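Local structure of putative aminooxidase (Propionibacterium acnes, 2BA9) at residues G53-M58 with W201-Q206; D68-I73 with A207-L212; R88-E93 with S295-D300; R158-N163 with T189-A194. The protein isomerises polyunsaturated fatty acid to conjugated linoleic acid and binds FAD in a fold of the flavin-containing amine oxidoreductase family. One frame throughout, in Å; residues are numbered along the deposited sequence.

Contact 1 (G53-M58 with W201-Q206); sequences GRRYEM and WADGTQ
E57 takes a bond from the backbone N of T205: T205 N gives its main bond to E57 OE2, 2.7 Å at 154°, on the syn lone pair, and a weak second one reaches E57 OE1 at 3.5 Å. A bend at chi2 (-79°) turns the carboxylate of E57 back to this amide, and S48 OG holds OE1 from outside. T205 lies near the start of helix 204-215, where the first-turn amides would be expected to favour a negative charge. A type I turn from W201 to G204, closed by G204 N to W201 O, leads into that helix; strand 54-55 pairs with 50-51, and M58 belongs to the FAD pocket. R55 NH2 makes a weak bond to Q206 OE1, 3.2 Å away near the guanidinium plane; that oxygen also accepts from S48 N. D203 O lies over one face of the guanidinium without a hydrogen bond, and E210 and the carbonyl of S48 bind the group as well. Water completes the contact: one molecule links R55 N to A202 O, a second bridges D203 OD1 and, weakly, R55 NH1, and a third accepts from W201 N and appears also to reach E57 OE2.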
loop_
_atom_site.group_PDB
_atom_site.type_symbol
_atom_site.label_atom_id
_atom_site.label_comp_id
_atom_site.label_asym_id
_atom_site.label_seq_id
_atom_site.Cartn_x
_atom_site.Cartn_y
_atom_site.Cartn_z
ATOM N N GLY A 53 -26.400 -2.665 -5.287
ATOM C CA GLY A 53 -26.440 -1.405 -6.034
ATOM C C GLY A 53 -25.331 -0.404 -5.747
ATOM O O GLY A 53 -25.318 0.681 -6.319
ATOM N N ARG A 54 -24.403 -0.752 -4.858
ATOM C CA ARG A 54 -23.319 0.155 -4.478
ATOM C C ARG A 54 -22.047 -0.661 -4.302
ATOM O O ARG A 54 -22.095 -1.877 -4.138
ATOM C CB ARG A 54 -23.644 0.918 -3.176
ATOM C CG ARG A 54 -24.900 1.794 -3.262
ATOM C CD ARG A 54 -24.996 2.848 -2.169
ATOM N NE ARG A 54 -25.696 2.357 -0.989
ATOM C CZ ARG A 54 -26.147 3.116 0.015
ATOM N NH1 ARG A 54 -25.997 4.443 -0.004
ATOM N NH2 ARG A 54 -26.768 2.541 1.041
ATOM N N ARG A 55 -20.914 0.017 -4.364
ATOM C CA ARG A 55 -19.635 -0.650 -4.278
ATOM C C ARG A 55 -19.037 -0.525 -2.892
ATOM O O ARG A 55 -19.069 0.537 -2.267
ATOM C CB ARG A 55 -18.664 -0.108 -5.333
ATOM C CG ARG A 55 -19.187 -0.248 -6.763
ATOM C CD ARG A 55 -18.315 0.438 -7.775
ATOM N NE ARG A 55 -17.094 -0.312 -8.070
ATOM C CZ ARG A 55 -16.254 -0.033 -9.066
ATOM N NH1 ARG A 55 -16.477 0.988 -9.885
ATOM N NH2 ARG A 55 -15.180 -0.785 -9.253
ATOM N N TYR A 56 -18.456 -1.618 -2.423
ATOM C CA TYR A 56 -17.707 -1.595 -1.183
ATOM C C TYR A 56 -16.231 -1.802 -1.503
ATOM O O TYR A 56 -15.875 -2.132 -2.638
ATOM C CB TYR A 56 -18.232 -2.648 -0.203
ATOM C CG TYR A 56 -18.138 -4.075 -0.684
ATOM C CD1 TYR A 56 -17.080 -4.888 -0.304
ATOM C CD2 TYR A 56 -19.119 -4.621 -1.500
ATOM C CE1 TYR A 56 -16.998 -6.210 -0.721
ATOM C CE2 TYR A 56 -19.047 -5.936 -1.923
ATOM C CZ TYR A 56 -17.980 -6.726 -1.532
ATOM O OH TYR A 56 -17.905 -8.032 -1.954
ATOM N N GLU A 57 -15.382 -1.597 -0.501
ATOM C CA GLU A 57 -13.949 -1.649 -0.694
ATOM C C GLU A 57 -13.412 -2.919 -0.037
ATOM O O GLU A 57 -13.575 -3.150 1.177
ATOM C CB GLU A 57 -13.267 -0.411 -0.099
ATOM C CG GLU A 57 -13.712 0.957 -0.654
ATOM C CD GLU A 57 -13.097 1.322 -2.010
ATOM O OE1 GLU A 57 -12.802 0.402 -2.820
ATOM O OE2 GLU A 57 -12.901 2.544 -2.266
ATOM N N MET A 58 -12.802 -3.759 -0.855
ATOM C CA MET A 58 -12.003 -4.868 -0.368
ATOM C C MET A 58 -10.540 -4.449 -0.196
ATOM O O MET A 58 -9.752 -5.155 0.439
ATOM C CB MET A 58 -12.129 -6.070 -1.314
ATOM C CG MET A 58 -13.438 -6.839 -1.130
ATOM S SD MET A 58 -13.703 -7.543 0.537
ATOM C CE MET A 58 -12.202 -8.523 0.687
ATOM N N TRP A 201 -14.094 7.664 -2.383
ATOM C CA TRP A 201 -14.751 7.644 -3.684
ATOM C C TRP A 201 -16.030 6.818 -3.601
ATOM O O TRP A 201 -15.994 5.678 -3.133
ATOM C CB TRP A 201 -13.773 7.075 -4.723
ATOM C CG TRP A 201 -12.605 7.988 -4.948
ATOM C CD1 TRP A 201 -12.511 8.973 -5.886
ATOM C CD2 TRP A 201 -11.391 8.035 -4.202
ATOM N NE1 TRP A 201 -11.309 9.612 -5.788
ATOM C CE2 TRP A 201 -10.600 9.061 -4.758
ATOM C CE3 TRP A 201 -10.885 7.300 -3.130
ATOM C CZ2 TRP A 201 -9.328 9.376 -4.271
ATOM C CZ3 TRP A 201 -9.622 7.615 -2.643
ATOM C CH2 TRP A 201 -8.855 8.642 -3.221
ATOM N N ALA A 202 -17.149 7.404 -4.034
ATOM C CA ALA A 202 -18.468 6.726 -4.031
ATOM C C ALA A 202 -18.436 5.415 -4.795
ATOM O O ALA A 202 -18.981 4.405 -4.336
ATOM C CB ALA A 202 -19.565 7.633 -4.630
ATOM N N ASP A 203 -17.786 5.445 -5.959
ATOM C CA ASP A 203 -17.679 4.281 -6.839
ATOM C C ASP A 203 -16.402 3.498 -6.591
ATOM O O ASP A 203 -15.987 2.685 -7.420
ATOM C CB ASP A 203 -17.787 4.712 -8.305
ATOM C CG ASP A 203 -19.218 5.058 -8.699
ATOM O OD1 ASP A 203 -20.089 4.141 -8.674
ATOM O OD2 ASP A 203 -19.476 6.241 -9.026
ATOM N N GLY A 204 -15.779 3.745 -5.446
ATOM C CA GLY A 204 -14.623 2.979 -5.016
ATOM C C GLY A 204 -13.301 3.461 -5.579
ATOM O O GLY A 204 -13.257 4.101 -6.649
ATOM N N THR A 205 -12.223 3.161 -4.851
ATOM C CA THR A 205 -10.893 3.518 -5.309
ATOM C C THR A 205 -10.620 2.844 -6.663
ATOM O O THR A 205 -9.928 3.421 -7.498
ATOM C CB THR A 205 -9.780 3.165 -4.292
ATOM O OG1 THR A 205 -9.879 1.784 -3.924
ATOM C CG2 THR A 205 -9.885 4.025 -3.037
ATOM N N GLN A 206 -11.200 1.658 -6.894
ATOM C CA GLN A 206 -10.964 0.919 -8.140
ATOM C C GLN A 206 -11.447 1.689 -9.377
ATOM O O GLN A 206 -10.833 1.598 -10.438
ATOM C CB GLN A 206 -11.626 -0.459 -8.087
ATOM C CG GLN A 206 -11.310 -1.357 -9.304
ATOM C CD GLN A 206 -11.918 -2.752 -9.211
ATOM O OE1 GLN A 206 -12.914 -2.968 -8.502
ATOM N NE2 GLN A 206 -11.315 -3.712 -9.925
HETATM O O HOH W 1 -20.914 2.848 -5.046
HETATM O O HOH W 2 -19.521 2.285 -10.467
HETATM O O HOH W 3 -13.537 5.049 -1.211
#

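Contact 2 (D68-I73 with A207-L212); sequences DTIQEI and AMFEHL
I73 meets two side chains of the facing helix, F209 and L212, one with each branch. Its CD1 comes to 3.8 Å from F209 CE1, approaching the ring obliquely, and its CG2 lies 4.0 Å from L212 CD2. I70, one turn earlier, does much the same: CD1 reaches the edge of the phenyl ring, 4.2 Å from F209 CZ and near the ring plane, while CG2 touches M208 CE at 3.9 Å. F209 is therefore met by the CD1 methyls of both isoleucines. M208 gets there by extension: beyond CG its chain runs straight (chi2 -159°, chi3 177°), which carries the terminal methyl out to I70. The side-chain contacts are apolar, and all five residues are buried. The segment axes stay 11.3 Å apart at their closest and cross at 55°, so the helices meet through the ends of side chains rather than backbone to backbone. Farther out, D409 OD1 accepts a hydrogen bond from I70 N and F408 touches the I70 side chain, both from helix 408-423. Helix 16-28, which begins within a probable GxGxxG dinucleotide-binding motif, also packs here, with P16 and L19 against F209 and M23 against L212.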
loop_
_atom_site.group_PDB
_atom_site.type_symbol
_atom_site.label_atom_id
_atom_site.label_comp_id
_atom_site.label_asym_id
_atom_site.label_seq_id
_atom_site.Cartn_x
_atom_site.Cartn_y
_atom_site.Cartn_z
ATOM N N ASP A 68 -0.834 14.300 -4.807
ATOM C CA ASP A 68 -0.692 15.092 -6.040
ATOM C C ASP A 68 -0.786 14.253 -7.320
ATOM O O ASP A 68 -1.480 14.638 -8.262
ATOM C CB ASP A 68 0.616 15.893 -6.026
ATOM C CG ASP A 68 0.573 17.117 -5.054
ATOM O OD1 ASP A 68 -0.519 17.660 -4.771
ATOM O OD2 ASP A 68 1.651 17.547 -4.584
ATOM N N THR A 69 -0.109 13.104 -7.351
ATOM C CA THR A 69 -0.117 12.255 -8.551
ATOM C C THR A 69 -1.512 11.670 -8.795
ATOM O O THR A 69 -1.988 11.653 -9.924
ATOM C CB THR A 69 0.942 11.145 -8.467
ATOM O OG1 THR A 69 2.193 11.721 -8.051
ATOM C CG2 THR A 69 1.126 10.469 -9.814
ATOM N N ILE A 70 -2.183 11.232 -7.735
ATOM C CA ILE A 70 -3.568 10.769 -7.882
ATOM C C ILE A 70 -4.472 11.896 -8.385
ATOM O O ILE A 70 -5.366 11.642 -9.187
ATOM C CB ILE A 70 -4.158 10.142 -6.590
ATOM C CG1 ILE A 70 -3.264 8.986 -6.094
ATOM C CG2 ILE A 70 -5.595 9.643 -6.846
ATOM C CD1 ILE A 70 -2.773 8.013 -7.209
ATOM N N GLN A 71 -4.228 13.139 -7.960
ATOM C CA GLN A 71 -4.971 14.276 -8.514
ATOM C C GLN A 71 -4.764 14.392 -10.021
ATOM O O GLN A 71 -5.720 14.633 -10.769
ATOM C CB GLN A 71 -4.583 15.591 -7.841
ATOM C CG GLN A 71 -5.381 16.795 -8.348
ATOM C CD GLN A 71 -6.869 16.623 -8.154
ATOM O OE1 GLN A 71 -7.351 16.569 -7.023
ATOM N NE2 GLN A 71 -7.612 16.527 -9.258
ATOM N N GLU A 72 -3.527 14.212 -10.471
ATOM C CA GLU A 72 -3.227 14.214 -11.916
ATOM C C GLU A 72 -3.983 13.117 -12.680
ATOM O O GLU A 72 -4.408 13.320 -13.838
ATOM C CB GLU A 72 -1.733 14.044 -12.157
ATOM C CG GLU A 72 -0.933 15.324 -12.072
ATOM C CD GLU A 72 0.541 15.070 -12.288
ATOM O OE1 GLU A 72 0.883 14.184 -13.099
ATOM O OE2 GLU A 72 1.359 15.747 -11.635
ATOM N N ILE A 73 -4.124 11.964 -12.025
ATOM C CA ILE A 73 -4.853 10.828 -12.573
ATOM C C ILE A 73 -6.329 11.163 -12.703
ATOM O O ILE A 73 -6.917 10.914 -13.755
ATOM C CB ILE A 73 -4.662 9.536 -11.719
ATOM C CG1 ILE A 73 -3.215 9.044 -11.806
ATOM C CG2 ILE A 73 -5.601 8.431 -12.183
ATOM C CD1 ILE A 73 -2.898 7.858 -10.893
ATOM N N ALA A 207 -12.527 2.465 -9.221
ATOM C CA ALA A 207 -13.194 3.130 -10.350
ATOM C C ALA A 207 -12.263 3.978 -11.204
ATOM O O ALA A 207 -12.309 3.902 -12.424
ATOM C CB ALA A 207 -14.354 3.989 -9.854
ATOM N N MET A 208 -11.437 4.800 -10.553
ATOM C CA MET A 208 -10.583 5.747 -11.262
ATOM C C MET A 208 -9.428 5.084 -12.019
ATOM O O MET A 208 -8.930 5.630 -12.998
ATOM C CB MET A 208 -10.056 6.836 -10.308
ATOM C CG MET A 208 -9.205 6.349 -9.137
ATOM S SD MET A 208 -9.175 7.581 -7.801
ATOM C CE MET A 208 -8.209 6.718 -6.542
ATOM N N PHE A 209 -9.004 3.914 -11.561
ATOM C CA PHE A 209 -7.994 3.142 -12.269
ATOM C C PHE A 209 -8.623 2.323 -13.404
ATOM O O PHE A 209 -7.991 2.083 -14.427
ATOM C CB PHE A 209 -7.224 2.277 -11.287
ATOM C CG PHE A 209 -6.394 3.072 -10.333
ATOM C CD1 PHE A 209 -5.229 3.713 -10.772
ATOM C CD2 PHE A 209 -6.785 3.227 -9.019
ATOM C CE1 PHE A 209 -4.450 4.480 -9.899
ATOM C CE2 PHE A 209 -6.019 3.977 -8.139
ATOM C CZ PHE A 209 -4.838 4.605 -8.577
ATOM N N GLU A 210 -9.878 1.912 -13.233
ATOM C CA GLU A 210 -10.631 1.363 -14.357
ATOM C C GLU A 210 -10.735 2.427 -15.450
ATOM O O GLU A 210 -10.433 2.166 -16.611
ATOM C CB GLU A 210 -12.007 0.863 -13.907
ATOM C CG GLU A 210 -11.915 -0.369 -13.039
ATOM C CD GLU A 210 -13.246 -0.801 -12.437
ATOM O OE1 GLU A 210 -14.093 0.046 -12.063
ATOM O OE2 GLU A 210 -13.418 -2.017 -12.294
ATOM N N HIS A 211 -11.086 3.651 -15.067
ATOM C CA HIS A 211 -11.217 4.732 -16.039
ATOM C C HIS A 211 -9.872 5.185 -16.624
ATOM O O HIS A 211 -9.785 5.498 -17.806
ATOM C CB HIS A 211 -11.928 5.916 -15.418
ATOM C CG HIS A 211 -13.265 5.579 -14.846
ATOM N ND1 HIS A 211 -13.840 6.309 -13.831
ATOM C CD2 HIS A 211 -14.127 4.569 -15.122
ATOM C CE1 HIS A 211 -15.011 5.780 -13.525
ATOM N NE2 HIS A 211 -15.205 4.721 -14.291
ATOM N N LEU A 212 -8.826 5.217 -15.805
ATOM C CA LEU A 212 -7.492 5.517 -16.308
ATOM C C LEU A 212 -7.098 4.556 -17.437
ATOM O O LEU A 212 -6.574 4.982 -18.475
ATOM C CB LEU A 212 -6.443 5.452 -15.184
ATOM C CG LEU A 212 -4.972 5.654 -15.601
ATOM C CD1 LEU A 212 -4.742 7.017 -16.314
ATOM C CD2 LEU A 212 -4.067 5.504 -14.394
#

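Contact 3 (R88-E93 with S295-D300); sequences REFLHE and SGYVPD
R88-L91 and S295-Y297 run parallel, their short axes 4.5 Å apart and at 38°, joined by E89 N to S295 O, Y297 N to E89 O and L91 N to Y297 O. R88, F90, S295 and Y297 share one face of the sheet. There F90 CE1 packs 3.5 Å from Y297 CB, the ring planes inclined at 43°, and R88 CB lies 3.7 Å from Y297 CE2. P299 CG adds to the cluster, 3.8 Å from F90 CD1. Y297 OH binds a dodecaethylene glycol, probably from crystallisation. L91 CB meets V298 CG2 just beyond the bridged residues. Past the strands D300 takes over: its OD2 accepts from H92 ND1 at 3.0 Å, met from above the carboxylate plane but within the imidazole plane, and from E93 N at 2.9 Å on the anti lone pair. Two donors grip this oxygen, and the ND1 bond helps fix the turn of the H92 ring, which also stacks on Y98. E93 OE2 lies 4.1 Å from D300 OD2, a like-charge approach probably eased by the salt bridge of E93 to R303. The pair is the one parallel pairing in a mixed sheet whose other neighbours are antiparallel, with 97-98 and 310-315 on its outer sides.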
loop_
_atom_site.group_PDB
_atom_site.type_symbol
_atom_site.label_atom_id
_atom_site.label_comp_id
_atom_site.label_asym_id
_atom_site.label_seq_id
_atom_site.Cartn_x
_atom_site.Cartn_y
_atom_site.Cartn_z
ATOM N N ARG A 88 -14.551 8.155 12.852
ATOM C CA ARG A 88 -14.126 6.993 13.617
ATOM C C ARG A 88 -14.303 7.188 15.116
ATOM O O ARG A 88 -14.440 8.301 15.611
ATOM C CB ARG A 88 -12.663 6.619 13.282
ATOM C CG ARG A 88 -11.558 7.473 13.934
ATOM C CD ARG A 88 -11.602 8.964 13.551
ATOM N NE ARG A 88 -10.533 9.709 14.219
ATOM C CZ ARG A 88 -10.586 10.142 15.479
ATOM N NH1 ARG A 88 -9.550 10.804 15.988
ATOM N NH2 ARG A 88 -11.662 9.918 16.241
ATOM N N GLU A 89 -14.321 6.076 15.822
ATOM C CA GLU A 89 -14.192 6.083 17.269
ATOM C C GLU A 89 -13.074 5.108 17.663
ATOM O O GLU A 89 -12.516 4.396 16.814
ATOM C CB GLU A 89 -15.518 5.721 17.932
ATOM C CG GLU A 89 -15.889 4.251 17.833
ATOM C CD GLU A 89 -17.334 3.968 18.208
ATOM O OE1 GLU A 89 -18.012 4.863 18.754
ATOM O OE2 GLU A 89 -17.795 2.834 17.942
ATOM N N PHE A 90 -12.762 5.084 18.952
ATOM C CA PHE A 90 -11.702 4.240 19.465
ATOM C C PHE A 90 -12.256 3.293 20.492
ATOM O O PHE A 90 -13.022 3.695 21.360
ATOM C CB PHE A 90 -10.560 5.085 20.034
ATOM C CG PHE A 90 -9.689 5.672 18.970
ATOM C CD1 PHE A 90 -8.705 4.903 18.371
ATOM C CD2 PHE A 90 -9.881 6.985 18.532
ATOM C CE1 PHE A 90 -7.903 5.426 17.355
ATOM C CE2 PHE A 90 -9.079 7.529 17.526
ATOM C CZ PHE A 90 -8.093 6.744 16.931
ATOM N N LEU A 91 -11.861 2.026 20.351
ATOM C CA LEU A 91 -12.357 0.915 21.137
ATOM C C LEU A 91 -11.197 0.227 21.826
ATOM O O LEU A 91 -10.108 0.137 21.271
ATOM C CB LEU A 91 -13.009 -0.142 20.235
ATOM C CG LEU A 91 -14.183 0.267 19.352
ATOM C CD1 LEU A 91 -14.635 -0.940 18.573
ATOM C CD2 LEU A 91 -15.306 0.868 20.195
ATOM N N HIS A 92 -11.453 -0.275 23.024
ATOM C CA HIS A 92 -10.536 -1.184 23.690
ATOM C C HIS A 92 -10.801 -2.586 23.160
ATOM O O HIS A 92 -11.787 -2.839 22.464
ATOM C CB HIS A 92 -10.692 -1.112 25.219
ATOM C CG HIS A 92 -10.071 0.105 25.829
ATOM N ND1 HIS A 92 -8.715 0.341 25.793
ATOM C CD2 HIS A 92 -10.616 1.142 26.508
ATOM C CE1 HIS A 92 -8.452 1.481 26.405
ATOM N NE2 HIS A 92 -9.589 1.991 26.844
ATOM N N GLU A 93 -9.904 -3.506 23.477
ATOM C CA GLU A 93 -10.033 -4.860 22.978
ATOM C C GLU A 93 -11.281 -5.577 23.490
ATOM O O GLU A 93 -11.667 -6.595 22.918
ATOM C CB GLU A 93 -8.796 -5.679 23.310
ATOM C CG GLU A 93 -8.565 -5.931 24.781
ATOM C CD GLU A 93 -7.250 -6.606 24.988
ATOM O OE1 GLU A 93 -7.213 -7.663 25.629
ATOM O OE2 GLU A 93 -6.256 -6.090 24.452
ATOM N N SER A 295 -17.141 4.191 12.096
ATOM C CA SER A 295 -16.023 3.220 12.011
ATOM C C SER A 295 -15.313 3.122 13.370
ATOM O O SER A 295 -15.407 4.014 14.191
ATOM C CB SER A 295 -15.020 3.602 10.913
ATOM O OG SER A 295 -15.594 3.509 9.617
ATOM N N GLY A 296 -14.604 2.034 13.611
ATOM C CA GLY A 296 -13.911 1.875 14.890
ATOM C C GLY A 296 -12.493 1.364 14.767
ATOM O O GLY A 296 -12.230 0.456 13.979
ATOM N N TYR A 297 -11.593 1.957 15.555
ATOM C CA TYR A 297 -10.196 1.525 15.671
ATOM C C TYR A 297 -9.954 0.873 17.028
ATOM O O TYR A 297 -10.636 1.174 18.021
ATOM C CB TYR A 297 -9.230 2.705 15.528
ATOM C CG TYR A 297 -9.051 3.208 14.103
ATOM C CD1 TYR A 297 -7.852 3.047 13.421
ATOM C CD2 TYR A 297 -10.093 3.846 13.447
ATOM C CE1 TYR A 297 -7.704 3.531 12.109
ATOM C CE2 TYR A 297 -9.960 4.313 12.161
ATOM C CZ TYR A 297 -8.769 4.149 11.489
ATOM O OH TYR A 297 -8.671 4.626 10.193
ATOM N N VAL A 298 -8.968 -0.020 17.062
ATOM C CA VAL A 298 -8.674 -0.794 18.265
ATOM C C VAL A 298 -7.171 -0.845 18.497
ATOM O O VAL A 298 -6.501 -1.843 18.148
ATOM C CB VAL A 298 -9.289 -2.211 18.214
ATOM C CG1 VAL A 298 -9.316 -2.850 19.611
ATOM C CG2 VAL A 298 -10.691 -2.163 17.669
ATOM N N PRO A 299 -6.620 0.249 19.063
ATOM C CA PRO A 299 -5.194 0.293 19.389
ATOM C C PRO A 299 -4.743 -0.905 20.202
ATOM O O PRO A 299 -3.688 -1.452 19.939
ATOM C CB PRO A 299 -5.062 1.585 20.197
ATOM C CG PRO A 299 -6.181 2.442 19.690
ATOM C CD PRO A 299 -7.299 1.524 19.386
ATOM N N ASP A 300 -5.551 -1.323 21.169
ATOM C CA ASP A 300 -5.253 -2.531 21.942
ATOM C C ASP A 300 -4.844 -3.707 21.060
ATOM O O ASP A 300 -3.939 -4.468 21.426
ATOM C CB ASP A 300 -6.455 -2.950 22.814
ATOM C CG ASP A 300 -6.590 -2.114 24.069
ATOM O OD1 ASP A 300 -5.653 -1.350 24.421
ATOM O OD2 ASP A 300 -7.642 -2.221 24.719
#

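Contact 4 (R158-N163 with T189-A194); sequences RDLWIN and TMMSFA
M190 has the most surface buried here, and it lies across the indole of W161. Its SD sits over the five-membered ring, 3.6 Å from the centroid and 15° off the normal, a Met-aromatic contact. One carbon back, M190 CG rests above the six-membered ring, 3.6 Å from that centroid and only 4° off the normal, making a CH-pi contact. CG and SD thus span both rings of one face. Bends at chi2 (70°) and chi3 lay the thioether along the indole and bring CE back toward L160, where it lies 3.7 Å from L160 O. L160 is the second large contributor. Its CD2 presses on M190 CG at 3.5 Å and touches M191 CE at 3.8 Å, so this one methyl meets both methionines, while CD1 reaches toward A194 CB at the margin. The nearest atoms of the L160 side chain are about 3 Å from a dodecaethylene glycol, probably from crystallisation. W161, the third, is held at its polar edge as well: NE1 donates to L185 O. F145 also packs against the indole, as do V181 and L182 of helix 178-184, and helix 106-122 adds V114 on L160 and L117 on W161. The arrangement is a buried helix-helix junction, short helix 158-161 set against helix 187-195 in a region of helices and loops without strands.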
loop_
_atom_site.group_PDB
_atom_site.type_symbol
_atom_site.label_atom_id
_atom_site.label_comp_id
_atom_site.label_asym_id
_atom_site.label_seq_id
_atom_site.Cartn_x
_atom_site.Cartn_y
_atom_site.Cartn_z
ATOM N N ARG A 158 4.085 7.631 18.702
ATOM C CA ARG A 158 3.564 6.387 18.123
ATOM C C ARG A 158 2.061 6.217 18.306
ATOM O O ARG A 158 1.419 5.577 17.483
ATOM C CB ARG A 158 4.277 5.165 18.733
ATOM C CG ARG A 158 3.751 4.784 20.115
ATOM C CD ARG A 158 4.669 3.805 20.858
ATOM N NE ARG A 158 5.104 2.631 20.085
ATOM C CZ ARG A 158 4.337 1.583 19.780
ATOM N NH1 ARG A 158 3.060 1.552 20.120
ATOM N NH2 ARG A 158 4.842 0.552 19.103
ATOM N N ASP A 159 1.507 6.741 19.394
ATOM C CA ASP A 159 0.062 6.668 19.632
ATOM C C ASP A 159 -0.741 7.329 18.512
ATOM O O ASP A 159 -1.826 6.875 18.176
ATOM C CB ASP A 159 -0.300 7.337 20.964
ATOM C CG ASP A 159 0.094 6.503 22.171
ATOM O OD1 ASP A 159 1.040 5.681 22.089
ATOM O OD2 ASP A 159 -0.565 6.672 23.208
ATOM N N LEU A 160 -0.215 8.412 17.953
ATOM C CA LEU A 160 -0.856 9.082 16.810
ATOM C C LEU A 160 -0.573 8.342 15.497
ATOM O O LEU A 160 -1.480 8.042 14.745
ATOM C CB LEU A 160 -0.377 10.536 16.679
ATOM C CG LEU A 160 -1.125 11.386 15.637
ATOM C CD1 LEU A 160 -2.499 11.760 16.132
ATOM C CD2 LEU A 160 -0.361 12.629 15.281
ATOM N N TRP A 161 0.694 8.039 15.255
ATOM C CA TRP A 161 1.148 7.442 13.985
ATOM C C TRP A 161 0.650 6.017 13.741
ATOM O O TRP A 161 0.524 5.587 12.601
ATOM C CB TRP A 161 2.684 7.457 13.924
ATOM C CG TRP A 161 3.243 8.486 13.000
ATOM C CD1 TRP A 161 3.612 8.299 11.709
ATOM C CD2 TRP A 161 3.516 9.859 13.303
ATOM N NE1 TRP A 161 4.089 9.464 11.178
ATOM C CE2 TRP A 161 4.038 10.444 12.135
ATOM C CE3 TRP A 161 3.355 10.654 14.444
ATOM C CZ2 TRP A 161 4.420 11.785 12.078
ATOM C CZ3 TRP A 161 3.724 11.983 14.384
ATOM C CH2 TRP A 161 4.244 12.540 13.206
ATOM N N ILE A 162 0.359 5.298 14.814
ATOM C CA ILE A 162 0.084 3.876 14.719
ATOM C C ILE A 162 -1.263 3.554 14.064
ATOM O O ILE A 162 -1.380 2.563 13.359
ATOM C CB ILE A 162 0.179 3.191 16.086
ATOM C CG1 ILE A 162 0.321 1.667 15.911
ATOM C CG2 ILE A 162 -1.004 3.565 16.978
ATOM C CD1 ILE A 162 0.599 0.941 17.205
ATOM N N ASN A 163 -2.263 4.394 14.293
ATOM C CA ASN A 163 -3.625 4.086 13.866
ATOM C C ASN A 163 -3.804 4.029 12.333
ATOM O O ASN A 163 -4.419 3.095 11.818
ATOM C CB ASN A 163 -4.600 5.063 14.526
ATOM C CG ASN A 163 -4.520 5.028 16.038
ATOM O OD1 ASN A 163 -4.583 3.956 16.642
ATOM N ND2 ASN A 163 -4.377 6.200 16.666
ATOM N N THR A 189 0.818 14.513 6.061
ATOM C CA THR A 189 -0.143 13.434 5.869
ATOM C C THR A 189 -0.703 13.005 7.218
ATOM O O THR A 189 -1.917 12.880 7.366
ATOM C CB THR A 189 0.501 12.250 5.124
ATOM O OG1 THR A 189 0.998 12.720 3.865
ATOM C CG2 THR A 189 -0.493 11.129 4.882
ATOM N N MET A 190 0.181 12.812 8.198
ATOM C CA MET A 190 -0.244 12.492 9.565
ATOM C C MET A 190 -1.277 13.505 10.041
ATOM O O MET A 190 -2.336 13.129 10.532
ATOM C CB MET A 190 0.957 12.466 10.516
ATOM C CG MET A 190 0.632 12.056 11.952
ATOM S SD MET A 190 0.199 10.325 12.138
ATOM C CE MET A 190 -1.589 10.395 11.945
ATOM N N MET A 191 -0.982 14.788 9.866
ATOM C CA MET A 191 -1.921 15.842 10.262
ATOM C C MET A 191 -3.278 15.743 9.550
ATOM O O MET A 191 -4.331 15.898 10.183
ATOM C CB MET A 191 -1.295 17.216 10.045
ATOM C CG MET A 191 -0.107 17.494 10.951
ATOM S SD MET A 191 -0.444 17.278 12.705
ATOM C CE MET A 191 0.150 15.597 12.955
ATOM N N SER A 192 -3.250 15.460 8.247
ATOM C CA SER A 192 -4.478 15.262 7.466
ATOM C C SER A 192 -5.322 14.097 8.003
ATOM O O SER A 192 -6.551 14.176 8.054
ATOM C CB SER A 192 -4.139 15.038 5.986
ATOM O OG SER A 192 -3.509 16.190 5.447
ATOM N N PHE A 193 -4.661 13.017 8.398
ATOM C CA PHE A 193 -5.352 11.924 9.108
ATOM C C PHE A 193 -5.912 12.397 10.441
ATOM O O PHE A 193 -7.041 12.073 10.772
ATOM C CB PHE A 193 -4.439 10.710 9.312
ATOM C CG PHE A 193 -4.587 9.678 8.242
ATOM C CD1 PHE A 193 -3.766 9.690 7.125
ATOM C CD2 PHE A 193 -5.573 8.709 8.340
ATOM C CE1 PHE A 193 -3.913 8.754 6.131
ATOM C CE2 PHE A 193 -5.724 7.773 7.366
ATOM C CZ PHE A 193 -4.893 7.787 6.254
ATOM N N ALA A 194 -5.119 13.175 11.181
ATOM C CA ALA A 194 -5.516 13.692 12.494
ATOM C C ALA A 194 -6.746 14.581 12.391
ATOM O O ALA A 194 -7.661 14.495 13.203
ATOM C CB ALA A 194 -4.368 14.471 13.123
#

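How the contacts relate
Contacts 1 and 2 share helix 204-215, their centres 14 Å apart, and are joined directly by the salt bridge from R55 NH2 to E210 OE1, 3.1 Å. Both lie beside the FAD: M58 of contact 1 touches it, the T205 side chain is about 6 Å away, and that of F209 in contact 2 about 7 Å. Contacts 3 and 4 form a second pair, also 14 Å between centres, where N163 O meets Y297 CE1 at 3.3 Å and N163 CG meets F90 CE1. Dodecaethylene glycol is bound near both. The two pairs do not touch; contacts 2 and 3 are farthest apart, 31 Å between centres.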